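Local atomic coordinates of uncharacterized metal-dependent hydrolase (Pyrococcus horikoshii, PDB entry 3IGH), a protein that has no established function but, as a member of the amidohydrolase family, probably hydrolyses carbon-nitrogen bonds other than peptide bonds. Residues Lys155-Asp158 / Ile163-Glu166; Pro128-Arg133 / Lys167-Ala172; Glu378-Val383 / Tyr426-Asp431. All coordinates share one frame; numbering follows the deposited sequence. Where two conformers were deposited one is given.

Interaction 1: Lys155-Asp158 / Ile163-Glu166. With SO4 (sulfate ion), chain P.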
loop_
_atom_site.group_PDB
_atom_site.type_symbol
_atom_site.label_atom_id
_atom_site.label_comp_id
_atom_site.label_asym_id
_atom_site.label_seq_id
_atom_site.Cartn_x
_atom_site.Cartn_y
_atom_site.Cartn_z
ATOM N N LYS A 155 -13.188 3.024 42.291
ATOM C CA LYS A 155 -14.006 1.976 42.925
ATOM C C LYS A 155 -14.051 0.670 42.118
ATOM O O LYS A 155 -14.310 -0.402 42.671
ATOM C CB LYS A 155 -15.424 2.484 43.227
ATOM C CG LYS A 155 -16.056 3.351 42.148
ATOM C CD LYS A 155 -17.041 2.586 41.290
ATOM C CE LYS A 155 -17.822 3.536 40.392
ATOM N NZ LYS A 155 -18.766 2.809 39.500
ATOM N N ASP A 156 -13.768 0.773 40.821
ATOM C CA ASP A 156 -13.724 -0.371 39.916
ATOM C C ASP A 156 -12.379 -1.115 39.921
ATOM O O ASP A 156 -12.225 -2.149 39.263
ATOM C CB ASP A 156 -14.075 0.089 38.503
ATOM C CG ASP A 156 -15.516 0.556 38.380
ATOM O OD1 ASP A 156 -16.375 0.055 39.138
ATOM O OD2 ASP A 156 -15.789 1.413 37.509
ATOM N N PHE A 157 -11.416 -0.586 40.668
ATOM C CA PHE A 157 -10.118 -1.221 40.830
ATOM C C PHE A 157 -9.819 -1.398 42.316
ATOM O O PHE A 157 -9.493 -0.442 43.026
ATOM C CB PHE A 157 -9.025 -0.411 40.107
ATOM C CG PHE A 157 -7.606 -0.855 40.408
ATOM C CD1 PHE A 157 -7.267 -2.208 40.509
ATOM C CD2 PHE A 157 -6.594 0.096 40.543
ATOM C CE1 PHE A 157 -5.959 -2.603 40.781
ATOM C CE2 PHE A 157 -5.281 -0.290 40.807
ATOM C CZ PHE A 157 -4.961 -1.643 40.926
ATOM N N ASP A 158 -9.935 -2.638 42.775
ATOM C CA ASP A 158 -9.624 -2.979 44.152
ATOM C C ASP A 158 -8.170 -3.404 44.212
ATOM O O ASP A 158 -7.799 -4.470 43.719
ATOM C CB ASP A 158 -10.546 -4.091 44.647
ATOM C CG ASP A 158 -10.496 -4.276 46.161
ATOM O OD1 ASP A 158 -11.544 -4.067 46.808
ATOM O OD2 ASP A 158 -9.423 -4.640 46.700
ATOM N N ILE A 163 -8.729 -7.096 41.889
ATOM C CA ILE A 163 -9.922 -7.224 41.042
ATOM C C ILE A 163 -10.189 -5.956 40.244
ATOM O O ILE A 163 -10.312 -4.862 40.806
ATOM C CB ILE A 163 -11.177 -7.623 41.864
ATOM C CG1 ILE A 163 -11.015 -9.054 42.397
ATOM C CG2 ILE A 163 -12.452 -7.496 41.021
ATOM C CD1 ILE A 163 -11.949 -9.415 43.536
ATOM N N ILE A 164 -10.276 -6.129 38.923
ATOM C CA ILE A 164 -10.411 -5.043 37.972
ATOM C C ILE A 164 -11.704 -5.270 37.179
ATOM O O ILE A 164 -11.888 -6.331 36.573
ATOM C CB ILE A 164 -9.203 -5.038 36.991
ATOM C CG1 ILE A 164 -7.866 -5.016 37.749
ATOM C CG2 ILE A 164 -9.278 -3.859 36.056
ATOM C CD1 ILE A 164 -6.694 -5.563 36.947
ATOM N N LYS A 165 -12.586 -4.274 37.175
ATOM C CA LYS A 165 -13.881 -4.395 36.502
ATOM C C LYS A 165 -14.328 -3.078 35.885
ATOM O O LYS A 165 -13.702 -2.039 36.108
ATOM C CB LYS A 165 -14.952 -4.925 37.470
ATOM C CG LYS A 165 -15.190 -4.055 38.705
ATOM C CD LYS A 165 -16.124 -4.743 39.698
ATOM C CE LYS A 165 -16.383 -3.875 40.922
ATOM N NZ LYS A 165 -17.161 -2.654 40.581
ATOM N N GLU A 166 -15.407 -3.146 35.104
ATOM C CA GLU A 166 -16.049 -1.983 34.476
ATOM C C GLU A 166 -15.072 -1.082 33.712
ATOM O O GLU A 166 -14.394 -1.556 32.794
ATOM C CB GLU A 166 -16.913 -1.219 35.494
ATOM C CG GLU A 166 -18.079 -2.061 36.049
ATOM C CD GLU A 166 -18.872 -1.360 37.151
ATOM O OE1 GLU A 166 -19.198 -0.161 37.001
ATOM O OE2 GLU A 166 -19.185 -2.020 38.167
HETATM S S SO4 P . -14.427 6.674 40.664
HETATM O O1 SO4 P . -14.523 5.818 39.489
HETATM O O2 SO4 P . -13.964 5.903 41.812
HETATM O O3 SO4 P . -13.475 7.752 40.407
HETATM O O4 SO4 P . -15.746 7.235 40.947
#
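D156 and K165 set their side chains at about a right angle to one another, and the lysine curls over to bring NZ within 3.2 Å of D156 OD1. The approach to this salt bridge is from the anti side of the carboxylate, with NZ tilted 21° out of its plane. K165 starts with CG between its own backbone N and carbonyl carbon (chi1 60°) and bends at chi4, which brings the ammonium to the D156 carboxylate. The same NZ makes a weaker bond of 3.2 Å to E166 OE2. E166 also runs across D156, the two carboxylate planes lying 50° apart, and its OE1 comes to 3.5 Å from D156 OD1. K155, whose chain bends at chi2, approaches from the other segment and completes the network with a long ion pair of 3.9 Å between its NZ and E166 OE1. K155 N bonds to O2 of a sulfate ion, probably from the crystallisation liquor, that K167 NZ also holds.

Under these charged tips runs the backbone ladder of a small antiparallel hairpin, an illustration of how strand pairing and side-chain charge can be laid one upon the other. K165 N bonds to D156 O at 3.0 Å, and D158 N to I163 O at the same 3.0 Å. Between these bonds, F157 and I164 form a non-hydrogen-bonded pair whose side chains lie alongside and point the same way, F157 CD1 meeting I164 CG1 at 4.0 Å; L146 of helix 143-149 touches both. The D158 carboxylate instead turns back to T161 N in the connecting turn. The two nearby carboxylates probably tolerate each other because K165, helped at longer range by K155, offsets their negative charge.

Interaction 2: Pro128-Arg133 / Lys167-Ala172. With SO4 (sulfate ion), chain P.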
loop_
_atom_site.group_PDB
_atom_site.type_symbol
_atom_site.label_atom_id
_atom_site.label_comp_id
_atom_site.label_asym_id
_atom_site.label_seq_id
_atom_site.Cartn_x
_atom_site.Cartn_y
_atom_site.Cartn_z
ATOM N N PRO A 128 4.335 -11.454 35.366
ATOM C CA PRO A 128 3.068 -10.716 35.365
ATOM C C PRO A 128 1.944 -11.653 34.913
ATOM O O PRO A 128 2.113 -12.403 33.943
ATOM C CB PRO A 128 3.302 -9.604 34.331
ATOM C CG PRO A 128 4.792 -9.489 34.228
ATOM C CD PRO A 128 5.310 -10.867 34.427
ATOM N N VAL A 129 0.848 -11.643 35.668
ATOM C CA VAL A 129 -0.311 -12.511 35.432
ATOM C C VAL A 129 -1.548 -11.636 35.351
ATOM O O VAL A 129 -1.767 -10.789 36.212
ATOM C CB VAL A 129 -0.491 -13.567 36.575
ATOM C CG1 VAL A 129 -1.829 -14.311 36.454
ATOM C CG2 VAL A 129 0.635 -14.564 36.552
ATOM N N PHE A 130 -2.346 -11.838 34.305
ATOM C CA PHE A 130 -3.603 -11.129 34.124
ATOM C C PHE A 130 -4.642 -12.169 33.689
ATOM O O PHE A 130 -4.490 -12.793 32.636
ATOM C CB PHE A 130 -3.429 -10.047 33.054
ATOM C CG PHE A 130 -4.629 -9.155 32.878
ATOM C CD1 PHE A 130 -4.770 -8.011 33.647
ATOM C CD2 PHE A 130 -5.610 -9.451 31.928
ATOM C CE1 PHE A 130 -5.861 -7.173 33.492
ATOM C CE2 PHE A 130 -6.712 -8.617 31.768
ATOM C CZ PHE A 130 -6.834 -7.472 32.545
ATOM N N ILE A 131 -5.671 -12.388 34.506
ATOM C CA ILE A 131 -6.635 -13.469 34.214
ATOM C C ILE A 131 -8.083 -13.002 34.122
ATOM O O ILE A 131 -8.657 -12.487 35.085
ATOM C CB ILE A 131 -6.490 -14.710 35.156
ATOM C CG1 ILE A 131 -6.642 -14.333 36.641
ATOM C CG2 ILE A 131 -5.160 -15.411 34.917
ATOM C CD1 ILE A 131 -6.870 -15.541 37.562
ATOM N N TYR A 132 -8.668 -13.194 32.941
ATOM C CA TYR A 132 -10.056 -12.832 32.709
ATOM C C TYR A 132 -10.989 -13.860 33.324
ATOM O O TYR A 132 -10.774 -15.061 33.176
ATOM C CB TYR A 132 -10.346 -12.794 31.216
ATOM C CG TYR A 132 -9.812 -11.590 30.494
ATOM C CD1 TYR A 132 -10.479 -10.361 30.557
ATOM C CD2 TYR A 132 -8.660 -11.683 29.711
ATOM C CE1 TYR A 132 -9.997 -9.247 29.865
ATOM C CE2 TYR A 132 -8.169 -10.575 29.018
ATOM C CZ TYR A 132 -8.844 -9.367 29.097
ATOM O OH TYR A 132 -8.357 -8.278 28.414
ATOM N N ARG A 133 -12.023 -13.372 33.999
ATOM C CA ARG A 133 -13.163 -14.203 34.378
ATOM C C ARG A 133 -13.906 -14.606 33.113
ATOM O O ARG A 133 -13.848 -13.904 32.100
ATOM C CB ARG A 133 -14.123 -13.423 35.282
ATOM C CG ARG A 133 -15.208 -14.292 35.950
ATOM C CD ARG A 133 -16.227 -13.481 36.737
ATOM N NE ARG A 133 -17.302 -14.358 37.199
ATOM C CZ ARG A 133 -18.427 -14.604 36.527
ATOM N NH1 ARG A 133 -18.664 -14.022 35.358
ATOM N NH2 ARG A 133 -19.329 -15.431 37.035
ATOM N N LYS A 167 -14.968 0.191 34.094
ATOM C CA LYS A 167 -14.119 1.116 33.344
ATOM C C LYS A 167 -12.628 0.949 33.635
ATOM O O LYS A 167 -11.800 1.341 32.814
ATOM C CB LYS A 167 -14.569 2.574 33.493
ATOM C CG LYS A 167 -14.345 3.199 34.854
ATOM C CD LYS A 167 -14.766 4.667 34.827
ATOM C CE LYS A 167 -14.833 5.266 36.223
ATOM N NZ LYS A 167 -13.491 5.364 36.868
ATOM N N SER A 168 -12.294 0.358 34.785
ATOM C CA SER A 168 -10.905 0.002 35.087
ATOM C C SER A 168 -10.412 -1.144 34.201
ATOM O O SER A 168 -9.224 -1.210 33.872
ATOM C CB SER A 168 -10.732 -0.356 36.559
ATOM O OG SER A 168 -10.986 0.772 37.375
ATOM N N LEU A 169 -11.323 -2.047 33.834
ATOM C CA LEU A 169 -11.003 -3.133 32.906
ATOM C C LEU A 169 -10.828 -2.593 31.496
ATOM O O LEU A 169 -9.956 -3.056 30.748
ATOM C CB LEU A 169 -12.073 -4.230 32.930
ATOM C CG LEU A 169 -11.716 -5.446 32.061
ATOM C CD1 LEU A 169 -10.455 -6.138 32.570
ATOM C CD2 LEU A 169 -12.862 -6.414 31.987
ATOM N N GLU A 170 -11.671 -1.622 31.146
ATOM C CA GLU A 170 -11.562 -0.888 29.890
ATOM C C GLU A 170 -10.192 -0.205 29.811
ATOM O O GLU A 170 -9.544 -0.214 28.764
ATOM C CB GLU A 170 -12.697 0.138 29.805
ATOM C CG GLU A 170 -12.749 0.983 28.532
ATOM C CD GLU A 170 -13.763 2.119 28.624
ATOM O OE1 GLU A 170 -14.742 1.998 29.395
ATOM O OE2 GLU A 170 -13.579 3.137 27.923
ATOM N N GLU A 171 -9.758 0.378 30.929
ATOM C CA GLU A 171 -8.443 1.017 31.003
ATOM C C GLU A 171 -7.335 -0.025 30.870
ATOM O O GLU A 171 -6.399 0.162 30.098
ATOM C CB GLU A 171 -8.269 1.816 32.304
ATOM C CG GLU A 171 -6.947 2.586 32.385
ATOM C CD GLU A 171 -6.657 3.161 33.767
ATOM O OE1 GLU A 171 -7.037 2.539 34.784
ATOM O OE2 GLU A 171 -6.028 4.237 33.834
ATOM N N ALA A 172 -7.459 -1.128 31.607
ATOM C CA ALA A 172 -6.465 -2.196 31.573
ATOM C C ALA A 172 -6.282 -2.769 30.169
ATOM O O ALA A 172 -5.148 -3.019 29.754
ATOM C CB ALA A 172 -6.831 -3.307 32.557
HETATM S S SO4 P . -14.427 6.674 40.664
HETATM O O1 SO4 P . -14.523 5.818 39.489
HETATM O O2 SO4 P . -13.964 5.903 41.812
HETATM O O3 SO4 P . -13.475 7.752 40.407
HETATM O O4 SO4 P . -15.746 7.235 40.947
#
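K167 NZ donates a 2.9 Å hydrogen bond to O1 of a sulfate ion, probably a guest from the crystallisation liquor. A bend at the last torsion of the lysine (chi4 67°) turns the ammonium onto the anion, and K167 CE lies 3.3 Å from the same O1. This polar end belongs to the solvent-facing side of helix 166-180; the helix meets strand 129-133 by its apolar side, with no hydrogen bond between the two segments.

There L169 is the main contributor. Its CD1 reaches the edge of the F130 ring, near the ring plane, at 3.9 Å from CZ, and also comes to 4.1 Å from Y132 CE1. One methyl thus touches two aromatic rings. A172 sits one turn further along the helix, and its CB lies 4.1 Å from F130 CE1, so that the far end of the phenylalanine is met by both helix residues.

The pattern is that of a helix laid over one face of a beta sheet, here in the region inserted between barrel strands 58-68 and 202-210. The axes of strand 129-133 and helix 167-172 stay 12.2 Å apart at an angle of 132°, a spacing bridged by the aromatic side chains. Strand 138-141 runs between strands 129-133 and 163-165, and its A139 touches both F130 and L169.

The two rings also support each other. F130 holds CG anti to its backbone N (chi1 -174°) and projects toward the helix, whereas Y132 places CG beside the backbone N, and only the end of its side chain comes near the helix. F130 CE2 stands 3.5 Å above one face of the Y132 ring, displaced toward the rim. F136, in the connection from strand 129-133 to strand 138-141, also meets the tyrosine ring.

Interaction 3: Glu378-Val383 / Tyr426-Asp431. With SO4 (sulfate ion), chain G; SO4 (sulfate ion), chain L.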
loop_
_atom_site.group_PDB
_atom_site.type_symbol
_atom_site.label_atom_id
_atom_site.label_comp_id
_atom_site.label_asym_id
_atom_site.label_seq_id
_atom_site.Cartn_x
_atom_site.Cartn_y
_atom_site.Cartn_z
ATOM N N GLU A 378 -42.028 -11.285 21.899
ATOM C CA GLU A 378 -42.533 -10.297 20.948
ATOM C C GLU A 378 -41.473 -9.733 19.997
ATOM O O GLU A 378 -41.818 -9.172 18.957
ATOM C CB GLU A 378 -43.268 -9.163 21.675
ATOM C CG GLU A 378 -44.550 -9.603 22.401
ATOM C CD GLU A 378 -45.460 -10.474 21.539
ATOM O OE1 GLU A 378 -46.052 -9.950 20.568
ATOM O OE2 GLU A 378 -45.585 -11.683 21.839
ATOM N N ARG A 379 -40.196 -9.897 20.345
ATOM C CA ARG A 379 -39.088 -9.427 19.500
ATOM C C ARG A 379 -38.256 -10.566 18.913
ATOM O O ARG A 379 -37.292 -10.321 18.194
ATOM C CB ARG A 379 -38.191 -8.467 20.281
ATOM C CG ARG A 379 -38.881 -7.166 20.650
ATOM C CD ARG A 379 -37.956 -6.251 21.407
ATOM N NE ARG A 379 -37.814 -6.645 22.807
ATOM C CZ ARG A 379 -37.370 -5.840 23.760
ATOM N NH1 ARG A 379 -37.027 -4.584 23.474
ATOM N NH2 ARG A 379 -37.282 -6.282 25.000
ATOM N N VAL A 380 -38.644 -11.805 19.218
ATOM C CA VAL A 380 -37.991 -13.007 18.693
ATOM C C VAL A 380 -37.839 -13.041 17.161
ATOM O O VAL A 380 -36.799 -13.451 16.652
ATOM C CB VAL A 380 -38.694 -14.273 19.243
ATOM C CG1 VAL A 380 -38.694 -15.429 18.253
ATOM C CG2 VAL A 380 -38.057 -14.671 20.540
ATOM N N LYS A 381 -38.854 -12.569 16.436
ATOM C CA LYS A 381 -38.823 -12.557 14.967
ATOM C C LYS A 381 -37.756 -11.621 14.381
ATOM O O LYS A 381 -37.383 -11.753 13.213
ATOM C CB LYS A 381 -40.203 -12.210 14.393
ATOM C CG LYS A 381 -40.748 -10.846 14.809
ATOM C CD LYS A 381 -42.063 -10.537 14.098
ATOM C CE LYS A 381 -42.932 -9.571 14.901
ATOM N NZ LYS A 381 -42.540 -8.144 14.733
ATOM N N TRP A 382 -37.255 -10.703 15.206
ATOM C CA TRP A 382 -36.217 -9.760 14.794
ATOM C C TRP A 382 -34.813 -10.337 14.933
ATOM O O TRP A 382 -33.852 -9.747 14.434
ATOM C CB TRP A 382 -36.255 -8.495 15.643
ATOM C CG TRP A 382 -37.541 -7.715 15.679
ATOM C CD1 TRP A 382 -38.651 -7.884 14.895
ATOM C CD2 TRP A 382 -37.818 -6.603 16.533
ATOM N NE1 TRP A 382 -39.612 -6.959 15.235
ATOM C CE2 TRP A 382 -39.126 -6.160 16.235
ATOM C CE3 TRP A 382 -37.088 -5.944 17.535
ATOM C CZ2 TRP A 382 -39.720 -5.084 16.900
ATOM C CZ3 TRP A 382 -37.675 -4.868 18.185
ATOM C CH2 TRP A 382 -38.980 -4.458 17.871
ATOM N N VAL A 383 -34.697 -11.479 15.607
ATOM C CA VAL A 383 -33.402 -12.019 16.039
ATOM C C VAL A 383 -32.697 -12.818 14.940
ATOM O O VAL A 383 -33.253 -13.800 14.433
ATOM C CB VAL A 383 -33.560 -12.903 17.317
ATOM C CG1 VAL A 383 -32.247 -13.560 17.696
ATOM C CG2 VAL A 383 -34.068 -12.082 18.482
ATOM N N TYR A 426 -34.006 -22.091 18.041
ATOM C CA TYR A 426 -34.367 -22.904 16.879
ATOM C C TYR A 426 -35.877 -23.036 16.686
ATOM O O TYR A 426 -36.399 -22.670 15.627
ATOM C CB TYR A 426 -33.743 -24.310 16.906
ATOM C CG TYR A 426 -34.289 -25.148 15.766
ATOM C CD1 TYR A 426 -35.215 -26.177 16.002
ATOM C CD2 TYR A 426 -33.941 -24.865 14.444
ATOM C CE1 TYR A 426 -35.754 -26.913 14.951
ATOM C CE2 TYR A 426 -34.473 -25.601 13.386
ATOM C CZ TYR A 426 -35.378 -26.623 13.650
ATOM O OH TYR A 426 -35.903 -27.354 12.613
ATOM N N GLU A 427 -36.570 -23.556 17.703
ATOM C CA GLU A 427 -38.013 -23.806 17.611
ATOM C C GLU A 427 -38.796 -22.529 17.325
ATOM O O GLU A 427 -39.839 -22.569 16.683
ATOM C CB GLU A 427 -38.543 -24.517 18.872
ATOM C CG GLU A 427 -38.712 -23.642 20.122
ATOM C CD GLU A 427 -40.151 -23.182 20.372
ATOM O OE1 GLU A 427 -40.440 -22.749 21.507
ATOM O OE2 GLU A 427 -40.996 -23.253 19.452
ATOM N N LEU A 428 -38.275 -21.400 17.797
ATOM C CA LEU A 428 -38.959 -20.124 17.652
ATOM C C LEU A 428 -38.705 -19.448 16.312
ATOM O O LEU A 428 -39.503 -18.620 15.885
ATOM C CB LEU A 428 -38.562 -19.191 18.794
ATOM C CG LEU A 428 -39.006 -19.610 20.197
ATOM C CD1 LEU A 428 -38.314 -18.767 21.253
ATOM C CD2 LEU A 428 -40.522 -19.509 20.318
ATOM N N THR A 429 -37.586 -19.782 15.662
ATOM C CA THR A 429 -37.151 -19.072 14.442
ATOM C C THR A 429 -36.752 -20.010 13.301
ATOM O O THR A 429 -35.950 -19.628 12.437
ATOM C CB THR A 429 -35.973 -18.078 14.723
ATOM O OG1 THR A 429 -34.785 -18.806 15.057
ATOM C CG2 THR A 429 -36.312 -17.127 15.857
ATOM N N LYS A 430 -37.324 -21.221 13.312
ATOM C CA LYS A 430 -37.111 -22.281 12.302
ATOM C C LYS A 430 -37.020 -21.783 10.866
ATOM O O LYS A 430 -36.132 -22.189 10.118
ATOM C CB LYS A 430 -38.258 -23.307 12.355
ATOM C CG LYS A 430 -38.181 -24.343 13.448
ATOM C CD LYS A 430 -38.897 -25.625 13.030
ATOM C CE LYS A 430 -40.396 -25.568 13.276
ATOM N NZ LYS A 430 -40.725 -26.002 14.661
ATOM N N ASP A 431 -37.938 -20.892 10.497
ATOM C CA ASP A 431 -38.101 -20.438 9.116
ATOM C C ASP A 431 -36.940 -19.575 8.590
ATOM O O ASP A 431 -36.886 -19.261 7.402
ATOM C CB ASP A 431 -39.437 -19.695 8.963
ATOM C CG ASP A 431 -39.411 -18.285 9.561
ATOM O OD1 ASP A 431 -39.912 -17.358 8.895
ATOM O OD2 ASP A 431 -38.899 -18.096 10.686
HETATM S S SO4 G . -42.206 -4.822 13.354
HETATM O O1 SO4 G . -41.256 -5.925 13.296
HETATM O O2 SO4 G . -42.145 -4.194 14.671
HETATM O O3 SO4 G . -41.870 -3.809 12.351
HETATM O O4 SO4 G . -43.546 -5.349 13.110
HETATM S S SO4 L . -42.676 -10.955 25.852
HETATM O O1 SO4 L . -42.000 -12.183 26.264
HETATM O O2 SO4 L . -42.461 -9.921 26.861
HETATM O O3 SO4 L . -42.137 -10.491 24.583
HETATM O O4 SO4 L . -44.104 -11.211 25.693
#
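V380 carries the apolar contact, using its two methyls differently. CG1 lies 3.8 Å from L428 CB and 3.8 Å from T429 CG2, while CG2 comes to 4.2 Å from L428 CD1. The valine and leucine side chains cross at about a right angle. V372 of helix 371-375 touches both V380 and L428.

T429 divides its branches by chemistry. With OG1 between backbone N and carbonyl carbon (chi1 68°), the hydroxyl bonds to L425 O and R418 NE, which leaves CG2 to face V380.

Other polar groups of 378-383 meet sulfate ions, probably from the crystallisation liquor, while the R379 guanidinium bonds to protein oxygens such as P279 O. E378 N gives O3 of one sulfate a nearly straight 2.8 Å bond (172°). W382 NE1 bonds to O1 of another at 2.7 Å, and K381 NZ adds a weak bond to O4 of that ion at 3.4 Å. On the indole itself, R379 CG lies over one face, 3.6 Å above the plane and displaced toward the rim. A phenylalanine in place of W382 has no indole N-H, so the sulfate would probably lose its short bond and be held less firmly.

The contact joins the connection between strands 357-360 and 395-397 to helix 425-429, which comes after the last strand of an amidohydrolase-type (beta/alpha)8 barrel.

How the interactions relate
From the N terminus, the chain enters interaction 2 first, at strand 129-133, and closes it only with helix 166-180. Within that loop lies interaction 1, a hairpin closed over a four-residue turn, so the two are nested. They also touch, their centres 9 Å apart: strand 163-165 runs straight into the helix, D156 CB packs 3.4 Å from S168 OG, and one sulfate binds to both. Together they tie the hairpin edge and the covering helix to the sheet inserted between the first two barrel strands. Interaction 3 follows in series, joining a late barrel connection to the helix after the last strand; its centre lies about 36 Å from that of interaction 2, without contact.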